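Local coordinates for protein neuraminidase (Influenza A virus, PDB 4K3Y) that is of unknown function but folds as a calcium-binding, neuraminidase-like beta propeller, the ectodomain fold with which influenza neuraminidases remove sialic acid, at residues T41-V46 against T144-C149; F194-C199 against T209-W214; W214-R219 against F232-L237. All blocks are in the same frame, centred on the assembly; numbering follows the deposited sequence.

Contact 1 of 3, residues T41-V46 against T144-C149; sequences TRQNFV and TQASSC
Q43 and F45 lie against A146, S147 and S148 without any direct hydrogen bond, a turned strand set beside an irregular loop, with the CA atoms of F45 and S147 5.4 Å apart. Q43 sits at the corner of strand 40-48 and bends at chi2 (-115°), which brings its amide over the methyl group of A146, CD to CB 3.6 Å. A small alanine suits this place because it accepts the flat amide closely, while Q43 OE1 takes a hydrogen bond from the backbone N of A102. F45 holds CG between its backbone N and carbonyl carbon (chi1 70°), turning the ring onto the S147 peptide; S147 O lies over one ring face, 3.6 Å from CE2. Farther along, a water bridges the two segments: it donates to V46 O at 2.9 Å and accepts from S148 N at 3.0 Å. S148 CB packs on V46 O, and its short hydroxyl reaches C149 O at 2.8 Å and also S47 OG. The loop has further holds, since A146 O accepts from R318 and Q265, and C149 is disulfide-bonded to C105. Strand 40-48 is an edge strand of its four-stranded sheet, paired with strand 53-61 through F45 and F56; the 144-149 loop lies next to it near the middle of the propeller, before strand 150-152, with strand 101-106 beside both.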
loop_
_atom_site.group_PDB
_atom_site.type_symbol
_atom_site.label_atom_id
_atom_site.label_comp_id
_atom_site.label_asym_id
_atom_site.label_seq_id
_atom_site.Cartn_x
_atom_site.Cartn_y
_atom_site.Cartn_z
ATOM N N THR C 41 -0.553 -1.058 21.117
ATOM C CA THR C 41 -0.168 0.345 21.120
ATOM C C THR C 41 -0.214 0.955 22.515
ATOM O O THR C 41 -0.975 0.506 23.378
ATOM C CB THR C 41 -1.119 1.159 20.250
ATOM O OG1 THR C 41 -2.424 1.159 20.847
ATOM C CG2 THR C 41 -1.202 0.543 18.884
ATOM N N ARG C 42 0.606 1.983 22.716
ATOM C CA ARG C 42 0.544 2.824 23.904
ATOM C C ARG C 42 1.018 4.250 23.571
ATOM O O ARG C 42 1.656 4.475 22.537
ATOM C CB ARG C 42 1.342 2.211 25.069
ATOM C CG ARG C 42 2.860 2.191 24.905
ATOM C CD ARG C 42 3.532 1.800 26.229
ATOM N NE ARG C 42 4.846 2.418 26.400
ATOM C CZ ARG C 42 5.041 3.650 26.869
ATOM N NH1 ARG C 42 4.010 4.408 27.212
ATOM N NH2 ARG C 42 6.272 4.124 26.990
ATOM N N GLN C 43 0.701 5.201 24.447
ATOM C CA GLN C 43 0.991 6.611 24.208
ATOM C C GLN C 43 0.420 7.054 22.846
ATOM O O GLN C 43 1.091 7.716 22.051
ATOM C CB GLN C 43 2.502 6.906 24.318
ATOM C CG GLN C 43 2.858 8.327 24.821
ATOM C CD GLN C 43 3.591 9.191 23.774
ATOM O OE1 GLN C 43 4.723 9.620 23.992
ATOM N NE2 GLN C 43 2.931 9.462 22.650
ATOM N N ASN C 44 -0.832 6.696 22.581
ATOM C CA ASN C 44 -1.477 7.156 21.364
ATOM C C ASN C 44 -1.749 8.657 21.391
ATOM O O ASN C 44 -1.932 9.259 22.450
ATOM C CB ASN C 44 -2.767 6.376 21.106
ATOM C CG ASN C 44 -2.526 4.890 20.985
ATOM O OD1 ASN C 44 -2.359 4.370 19.888
ATOM N ND2 ASN C 44 -2.496 4.199 22.117
ATOM N N PHE C 45 -1.734 9.256 20.210
ATOM C CA PHE C 45 -2.203 10.618 20.022
ATOM C C PHE C 45 -2.391 10.842 18.521
ATOM O O PHE C 45 -1.922 10.057 17.687
ATOM C CB PHE C 45 -1.231 11.654 20.622
ATOM C CG PHE C 45 0.059 11.776 19.871
ATOM C CD1 PHE C 45 1.127 10.930 20.153
ATOM C CD2 PHE C 45 0.206 12.731 18.861
ATOM C CE1 PHE C 45 2.334 11.040 19.444
ATOM C CE2 PHE C 45 1.400 12.843 18.149
ATOM C CZ PHE C 45 2.470 12.000 18.447
ATOM N N VAL C 46 -3.076 11.921 18.183
ATOM C CA VAL C 46 -3.385 12.183 16.802
ATOM C C VAL C 46 -2.725 13.475 16.360
ATOM O O VAL C 46 -2.743 14.487 17.087
ATOM C CB VAL C 46 -4.892 12.267 16.599
ATOM C CG1 VAL C 46 -5.231 12.632 15.153
ATOM C CG2 VAL C 46 -5.519 10.940 16.984
ATOM N N THR C 144 8.702 14.516 26.036
ATOM C CA THR C 144 7.848 15.207 25.054
ATOM C C THR C 144 6.422 15.410 25.573
ATOM O O THR C 144 6.058 14.897 26.636
ATOM C CB THR C 144 7.768 14.446 23.733
ATOM O OG1 THR C 144 6.831 13.365 23.853
ATOM C CG2 THR C 144 9.144 13.908 23.349
ATOM N N GLN C 145 5.605 16.133 24.817
ATOM C CA GLN C 145 4.264 16.451 25.291
ATOM C C GLN C 145 3.276 15.318 25.031
ATOM O O GLN C 145 2.105 15.408 25.434
ATOM C CB GLN C 145 3.763 17.744 24.670
ATOM C CG GLN C 145 4.110 17.880 23.208
ATOM C CD GLN C 145 3.670 19.212 22.626
ATOM O OE1 GLN C 145 4.296 19.742 21.699
ATOM N NE2 GLN C 145 2.577 19.750 23.151
ATOM N N ALA C 146 3.761 14.257 24.380
ATOM C CA ALA C 146 2.972 13.040 24.163
ATOM C C ALA C 146 1.642 13.393 23.522
ATOM O O ALA C 146 0.568 12.933 23.945
ATOM C CB ALA C 146 2.741 12.284 25.477
ATOM N N SER C 147 1.754 14.192 22.473
ATOM C CA SER C 147 0.641 14.859 21.854
ATOM C C SER C 147 1.165 15.525 20.591
ATOM O O SER C 147 2.370 15.562 20.344
ATOM C CB SER C 147 0.093 15.926 22.797
ATOM O OG SER C 147 -0.966 16.636 22.168
ATOM N N SER C 148 0.257 16.058 19.791
ATOM C CA SER C 148 0.653 16.767 18.596
ATOM C C SER C 148 1.412 18.042 18.950
ATOM O O SER C 148 1.020 18.755 19.898
ATOM C CB SER C 148 -0.579 17.117 17.768
ATOM O OG SER C 148 -0.204 17.747 16.554
ATOM N N CYS C 149 2.505 18.319 18.229
ATOM C CA CYS C 149 3.087 19.666 18.247
ATOM C C CYS C 149 2.249 20.563 17.328
ATOM O O CYS C 149 1.370 20.086 16.585
ATOM C CB CYS C 149 4.540 19.681 17.726
ATOM S SG CYS C 149 5.384 18.115 17.484
HETATM O O HOH W 1 -2.653 15.276 19.852
#

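Contact 2 of 3, residues F194-C199 against T209-W214; sequences FEFPTC and TGTNLW. With CA (calcium ion), chain M.
E195 and T211 pair antiparallel in a hydrogen-bonded pair, E195 N to T211 O at 3.0 Å and T211 N to E195 O at 2.9 Å, and T198 with T209 forms a second. Between them the register slips by one residue: F196 and P197 stand opposite G210 alone, a beta bulge. Proline suits it, having no N-H to leave without a partner, while its CA instead makes a C-H...O contact with T209 O at 3.2 Å.

The tight part lies at G210. F194 places CG anti to its backbone N (chi1 -162°), swinging the ring back over the opposite strand until G210 CA sits over its face, 4.1 Å from the centroid, a CH-pi contact. Glycine fits because nothing but hydrogens stands between its CA and the ring. On the other side the packing is looser and partly open to solvent. The F196 ring presents an edge to T211 CB, and its CE2 stays 4.3 Å from L213 CD1. The same L213 methyl lies across the aliphatic part of E195, 3.8 Å from CG; the E195 carboxylate forms a salt bridge with R143. Just past the strand, N212 OD1 accepts from W214 N in an Asx turn, beside which N212 O binds the calcium ion, 2.9 Å away.

The hairpin 197-202/205-211, pinned by the C199-C208 disulfide, supplies the first two strands of a propeller blade. F194 meets F232 of strand 230-233 edge-to-face, G210 bonds through its backbone to P220 ahead of strand 221-224, and T209 OG1 bonds with M268 N of strand 268-269 in the following sheet.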
loop_
_atom_site.group_PDB
_atom_site.type_symbol
_atom_site.label_atom_id
_atom_site.label_comp_id
_atom_site.label_asym_id
_atom_site.label_seq_id
_atom_site.Cartn_x
_atom_site.Cartn_y
_atom_site.Cartn_z
ATOM N N PHE C 194 4.119 21.206 34.871
ATOM C CA PHE C 194 3.456 21.374 33.575
ATOM C C PHE C 194 3.797 20.265 32.564
ATOM O O PHE C 194 4.529 20.503 31.587
ATOM C CB PHE C 194 3.828 22.744 32.989
ATOM C CG PHE C 194 2.897 23.219 31.906
ATOM C CD1 PHE C 194 1.597 23.603 32.218
ATOM C CD2 PHE C 194 3.319 23.298 30.576
ATOM C CE1 PHE C 194 0.717 24.055 31.223
ATOM C CE2 PHE C 194 2.451 23.751 29.583
ATOM C CZ PHE C 194 1.144 24.128 29.910
ATOM N N GLU C 195 3.267 19.064 32.784
ATOM C CA GLU C 195 3.599 17.914 31.918
ATOM C C GLU C 195 2.577 17.665 30.814
ATOM O O GLU C 195 1.409 18.022 30.957
ATOM C CB GLU C 195 3.761 16.629 32.745
ATOM C CG GLU C 195 4.807 16.711 33.851
ATOM C CD GLU C 195 6.233 16.538 33.353
ATOM O OE1 GLU C 195 6.451 15.896 32.297
ATOM O OE2 GLU C 195 7.145 17.042 34.037
ATOM N N PHE C 196 3.030 17.055 29.719
ATOM C CA PHE C 196 2.144 16.635 28.615
ATOM C C PHE C 196 1.156 17.671 28.090
ATOM O O PHE C 196 -0.030 17.355 27.965
ATOM C CB PHE C 196 1.315 15.416 29.051
ATOM C CG PHE C 196 2.092 14.423 29.832
ATOM C CD1 PHE C 196 3.185 13.781 29.256
ATOM C CD2 PHE C 196 1.752 14.134 31.142
ATOM C CE1 PHE C 196 3.928 12.857 29.973
ATOM C CE2 PHE C 196 2.488 13.201 31.872
ATOM C CZ PHE C 196 3.583 12.565 31.277
ATOM N N PRO C 197 1.615 18.896 27.777
ATOM C CA PRO C 197 0.594 19.822 27.255
ATOM C C PRO C 197 -0.024 19.348 25.927
ATOM O O PRO C 197 0.686 18.808 25.067
ATOM C CB PRO C 197 1.372 21.128 27.040
ATOM C CG PRO C 197 2.825 20.718 26.970
ATOM C CD PRO C 197 2.955 19.510 27.848
ATOM N N THR C 198 -1.339 19.505 25.795
ATOM C CA THR C 198 -2.020 19.314 24.519
ATOM C C THR C 198 -2.479 20.679 24.076
ATOM O O THR C 198 -2.946 21.497 24.881
ATOM C CB THR C 198 -3.238 18.366 24.601
ATOM O OG1 THR C 198 -3.907 18.540 25.858
ATOM C CG2 THR C 198 -2.791 16.956 24.499
ATOM N N CYS C 199 -2.350 20.934 22.788
ATOM C CA CYS C 199 -2.449 22.303 22.333
ATOM C C CYS C 199 -3.387 22.471 21.149
ATOM O O CYS C 199 -3.693 21.511 20.443
ATOM C CB CYS C 199 -1.048 22.832 22.003
ATOM S SG CYS C 199 0.202 22.508 23.290
ATOM N N THR C 209 -2.998 22.912 27.391
ATOM C CA THR C 209 -3.450 22.486 28.712
ATOM C C THR C 209 -2.466 21.473 29.235
ATOM O O THR C 209 -2.247 20.443 28.610
ATOM C CB THR C 209 -4.811 21.818 28.663
ATOM O OG1 THR C 209 -5.778 22.748 28.158
ATOM C CG2 THR C 209 -5.214 21.381 30.054
ATOM N N GLY C 210 -1.853 21.766 30.373
ATOM C CA GLY C 210 -0.889 20.847 30.946
ATOM C C GLY C 210 -1.482 19.991 32.053
ATOM O O GLY C 210 -2.671 20.106 32.380
ATOM N N THR C 211 -0.639 19.131 32.622
ATOM C CA THR C 211 -1.003 18.281 33.750
ATOM C C THR C 211 -0.062 18.560 34.931
ATOM O O THR C 211 1.167 18.456 34.790
ATOM C CB THR C 211 -0.932 16.772 33.364
ATOM O OG1 THR C 211 -1.785 16.523 32.238
ATOM C CG2 THR C 211 -1.365 15.881 34.531
ATOM N N ASN C 212 -0.625 18.929 36.083
ATOM C CA ASN C 212 0.208 19.115 37.269
ATOM C C ASN C 212 0.202 17.872 38.164
ATOM O O ASN C 212 -0.785 17.617 38.897
ATOM C CB ASN C 212 -0.262 20.321 38.080
ATOM C CG ASN C 212 0.777 20.803 39.067
ATOM O OD1 ASN C 212 1.531 20.018 39.648
ATOM N ND2 ASN C 212 0.817 22.112 39.271
ATOM N N LEU C 213 1.306 17.122 38.118
ATOM C CA LEU C 213 1.452 15.917 38.938
ATOM C C LEU C 213 1.982 16.172 40.360
ATOM O O LEU C 213 2.264 15.239 41.127
ATOM C CB LEU C 213 2.260 14.818 38.221
ATOM C CG LEU C 213 1.571 14.271 36.965
ATOM C CD1 LEU C 213 1.977 15.077 35.731
ATOM C CD2 LEU C 213 1.862 12.795 36.778
ATOM N N TRP C 214 2.084 17.445 40.712
ATOM C CA TRP C 214 2.687 17.845 41.970
ATOM C C TRP C 214 1.675 18.338 43.000
ATOM O O TRP C 214 1.475 17.687 44.027
ATOM C CB TRP C 214 3.741 18.925 41.703
ATOM C CG TRP C 214 4.374 19.522 42.923
ATOM C CD1 TRP C 214 4.402 19.001 44.190
ATOM C CD2 TRP C 214 5.084 20.764 42.983
ATOM N NE1 TRP C 214 5.085 19.848 45.031
ATOM C CE2 TRP C 214 5.513 20.938 44.318
ATOM C CE3 TRP C 214 5.399 21.746 42.034
ATOM C CZ2 TRP C 214 6.241 22.055 44.730
ATOM C CZ3 TRP C 214 6.120 22.856 42.445
ATOM C CH2 TRP C 214 6.532 23.001 43.784
HETATM CA CA CA M . -3.111 16.324 39.915
#

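Contact 3 of 3, residues W214-R219 against F232-L237; sequences WNDAKR and FKEPCL. With CA (calcium ion), chain M.
K218 NZ gives a hydrogen bond to P235 O at 3.0 Å, in the carbonyl plane and with a C=O...N angle of 154°, and a second to D254 O. Lysine suits the place through its length: the chain runs extended beyond CG and carries the amine past E234 and along P235 to the backbone carbonyl. E234 crosses it at about a right angle, its OE2 3.5 Å from K218 CD; the amine itself is 4.5 Å from OE2, too far for a salt bridge, yet the positive charge probably eases the crowding of acids nearby. Here D216 and E234 come from opposite directions, D216 OD2 2.7 Å from E234 OE2, with the carboxylate planes 32° apart; a shared proton is possible but not settled at this resolution.

D216 belongs to an Asx turn: OD1 accepts from K218 N at 2.8 Å, met from above the carboxylate plane, and also from T256 N. In the same loop, between strands 205-211 and 221-224 of a propeller blade, D216 O binds the calcium ion at 2.9 Å, where N212 O and G262 O complete the protein ligands found. R219 O faces the CG-CD side of the P235 ring, whose C-H groups suit a carbonyl neighbour. The R219 guanidinium bonds instead to I264 O and T211 OG1, while C236 is tied by a disulfide to C253.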
loop_
_atom_site.group_PDB
_atom_site.type_symbol
_atom_site.label_atom_id
_atom_site.label_comp_id
_atom_site.label_asym_id
_atom_site.label_seq_id
_atom_site.Cartn_x
_atom_site.Cartn_y
_atom_site.Cartn_z
ATOM N N TRP C 214 2.084 17.445 40.712
ATOM C CA TRP C 214 2.687 17.845 41.970
ATOM C C TRP C 214 1.675 18.338 43.000
ATOM O O TRP C 214 1.475 17.687 44.027
ATOM C CB TRP C 214 3.741 18.925 41.703
ATOM C CG TRP C 214 4.374 19.522 42.923
ATOM C CD1 TRP C 214 4.402 19.001 44.190
ATOM C CD2 TRP C 214 5.084 20.764 42.983
ATOM N NE1 TRP C 214 5.085 19.848 45.031
ATOM C CE2 TRP C 214 5.513 20.938 44.318
ATOM C CE3 TRP C 214 5.399 21.746 42.034
ATOM C CZ2 TRP C 214 6.241 22.055 44.730
ATOM C CZ3 TRP C 214 6.120 22.856 42.445
ATOM C CH2 TRP C 214 6.532 23.001 43.784
ATOM N N ASN C 215 1.040 19.476 42.715
ATOM C CA ASN C 215 0.298 20.236 43.723
ATOM C C ASN C 215 -0.996 20.894 43.224
ATOM O O ASN C 215 -1.423 21.906 43.779
ATOM C CB ASN C 215 1.207 21.344 44.254
ATOM C CG ASN C 215 1.774 22.200 43.139
ATOM O OD1 ASN C 215 1.511 21.960 41.962
ATOM N ND2 ASN C 215 2.540 23.210 43.502
ATOM N N ASP C 216 -1.608 20.347 42.180
ATOM C CA ASP C 216 -2.843 20.923 41.632
ATOM C C ASP C 216 -3.740 19.875 40.999
ATOM O O ASP C 216 -3.303 19.174 40.102
ATOM C CB ASP C 216 -2.529 21.979 40.563
ATOM C CG ASP C 216 -3.750 22.818 40.199
ATOM O OD1 ASP C 216 -4.804 22.664 40.871
ATOM O OD2 ASP C 216 -3.649 23.647 39.264
ATOM N N ALA C 217 -4.994 19.809 41.441
ATOM C CA ALA C 217 -6.007 18.915 40.863
ATOM C C ALA C 217 -6.802 19.578 39.741
ATOM O O ALA C 217 -7.618 18.919 39.081
ATOM C CB ALA C 217 -6.965 18.426 41.928
ATOM N N LYS C 218 -6.607 20.884 39.566
ATOM C CA LYS C 218 -7.016 21.566 38.337
ATOM C C LYS C 218 -5.886 21.429 37.324
ATOM O O LYS C 218 -4.838 20.851 37.624
ATOM C CB LYS C 218 -7.276 23.049 38.585
ATOM C CG LYS C 218 -8.447 23.392 39.486
ATOM C CD LYS C 218 -8.507 24.908 39.613
ATOM C CE LYS C 218 -9.338 25.403 40.776
ATOM N NZ LYS C 218 -9.262 26.893 40.856
ATOM N N ARG C 219 -6.079 21.961 36.125
ATOM C CA ARG C 219 -5.031 21.846 35.111
ATOM C C ARG C 219 -4.391 23.196 34.792
ATOM O O ARG C 219 -5.092 24.195 34.651
ATOM C CB ARG C 219 -5.570 21.167 33.842
ATOM C CG ARG C 219 -6.129 19.753 34.069
ATOM C CD ARG C 219 -6.606 19.121 32.768
ATOM N NE ARG C 219 -6.830 17.682 32.894
ATOM C CZ ARG C 219 -5.860 16.771 32.950
ATOM N NH1 ARG C 219 -4.586 17.137 32.889
ATOM N NH2 ARG C 219 -6.162 15.486 33.071
ATOM N N PHE C 232 1.087 32.048 31.570
ATOM C CA PHE C 232 0.475 30.867 32.157
ATOM C C PHE C 232 -0.801 31.304 32.875
ATOM O O PHE C 232 -0.803 32.313 33.583
ATOM C CB PHE C 232 1.416 30.211 33.175
ATOM C CG PHE C 232 2.469 29.312 32.569
ATOM C CD1 PHE C 232 2.162 28.009 32.190
ATOM C CD2 PHE C 232 3.778 29.755 32.415
ATOM C CE1 PHE C 232 3.136 27.169 31.647
ATOM C CE2 PHE C 232 4.757 28.916 31.874
ATOM C CZ PHE C 232 4.429 27.623 31.492
ATOM N N LYS C 233 -1.888 30.557 32.705
ATOM C CA LYS C 233 -3.109 30.879 33.435
ATOM C C LYS C 233 -3.568 29.732 34.328
ATOM O O LYS C 233 -3.118 28.599 34.188
ATOM C CB LYS C 233 -4.220 31.303 32.478
ATOM C CG LYS C 233 -3.754 32.287 31.423
ATOM C CD LYS C 233 -4.896 33.158 30.935
ATOM C CE LYS C 233 -4.413 34.171 29.913
ATOM N NZ LYS C 233 -5.551 34.971 29.379
ATOM N N GLU C 234 -4.450 30.037 35.269
ATOM C CA GLU C 234 -5.028 29.003 36.115
ATOM C C GLU C 234 -6.540 29.120 36.103
ATOM O O GLU C 234 -7.086 30.165 36.447
ATOM C CB GLU C 234 -4.523 29.111 37.546
ATOM C CG GLU C 234 -5.228 28.161 38.494
ATOM C CD GLU C 234 -4.616 26.762 38.490
ATOM O OE1 GLU C 234 -3.546 26.578 37.866
ATOM O OE2 GLU C 234 -5.196 25.852 39.120
ATOM N N PRO C 235 -7.222 28.042 35.704
ATOM C CA PRO C 235 -8.684 28.045 35.609
ATOM C C PRO C 235 -9.339 28.359 36.949
ATOM O O PRO C 235 -8.934 27.850 38.002
ATOM C CB PRO C 235 -9.018 26.617 35.148
ATOM C CG PRO C 235 -7.819 25.799 35.500
ATOM C CD PRO C 235 -6.645 26.727 35.383
ATOM N N CYS C 236 -10.344 29.222 36.887
ATOM C CA CYS C 236 -11.036 29.692 38.072
ATOM C C CYS C 236 -12.292 28.851 38.309
ATOM O O CYS C 236 -13.230 29.278 38.983
ATOM C CB CYS C 236 -11.375 31.182 37.912
ATOM S SG CYS C 236 -9.920 32.258 37.692
ATOM N N LEU C 237 -12.291 27.638 37.764
ATOM C CA LEU C 237 -13.472 26.780 37.812
ATOM C C LEU C 237 -13.335 25.567 38.739
ATOM O O LEU C 237 -12.394 24.774 38.636
ATOM C CB LEU C 237 -13.851 26.332 36.399
ATOM C CG LEU C 237 -14.970 27.111 35.700
ATOM C CD1 LEU C 237 -14.942 28.580 36.065
ATOM C CD2 LEU C 237 -14.853 26.953 34.200
HETATM CA CA CA M . -3.111 16.324 39.915
#

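The three contacts run outward from the propeller's middle: their centres lie about 6, 9 and 17 Å from that of the chain. Contact 1 touches contact 2, 13 Å away between centres, where Q145 NE2 meets P197 O at 2.9 Å, a probable hydrogen bond between loop and bulge. Contacts 2 and 3, 10 Å apart, share W214 and one sheet; R219 NH1 lies 2.9 Å from T211 OG1, and both contacts send a backbone carbonyl to the calcium ion. Contacts 1 and 3 do not meet, their nearest atoms being about 10 Å apart. In related neuraminidases the active site lies near the propeller axis, so contact 1 is probably the one nearest the corresponding region.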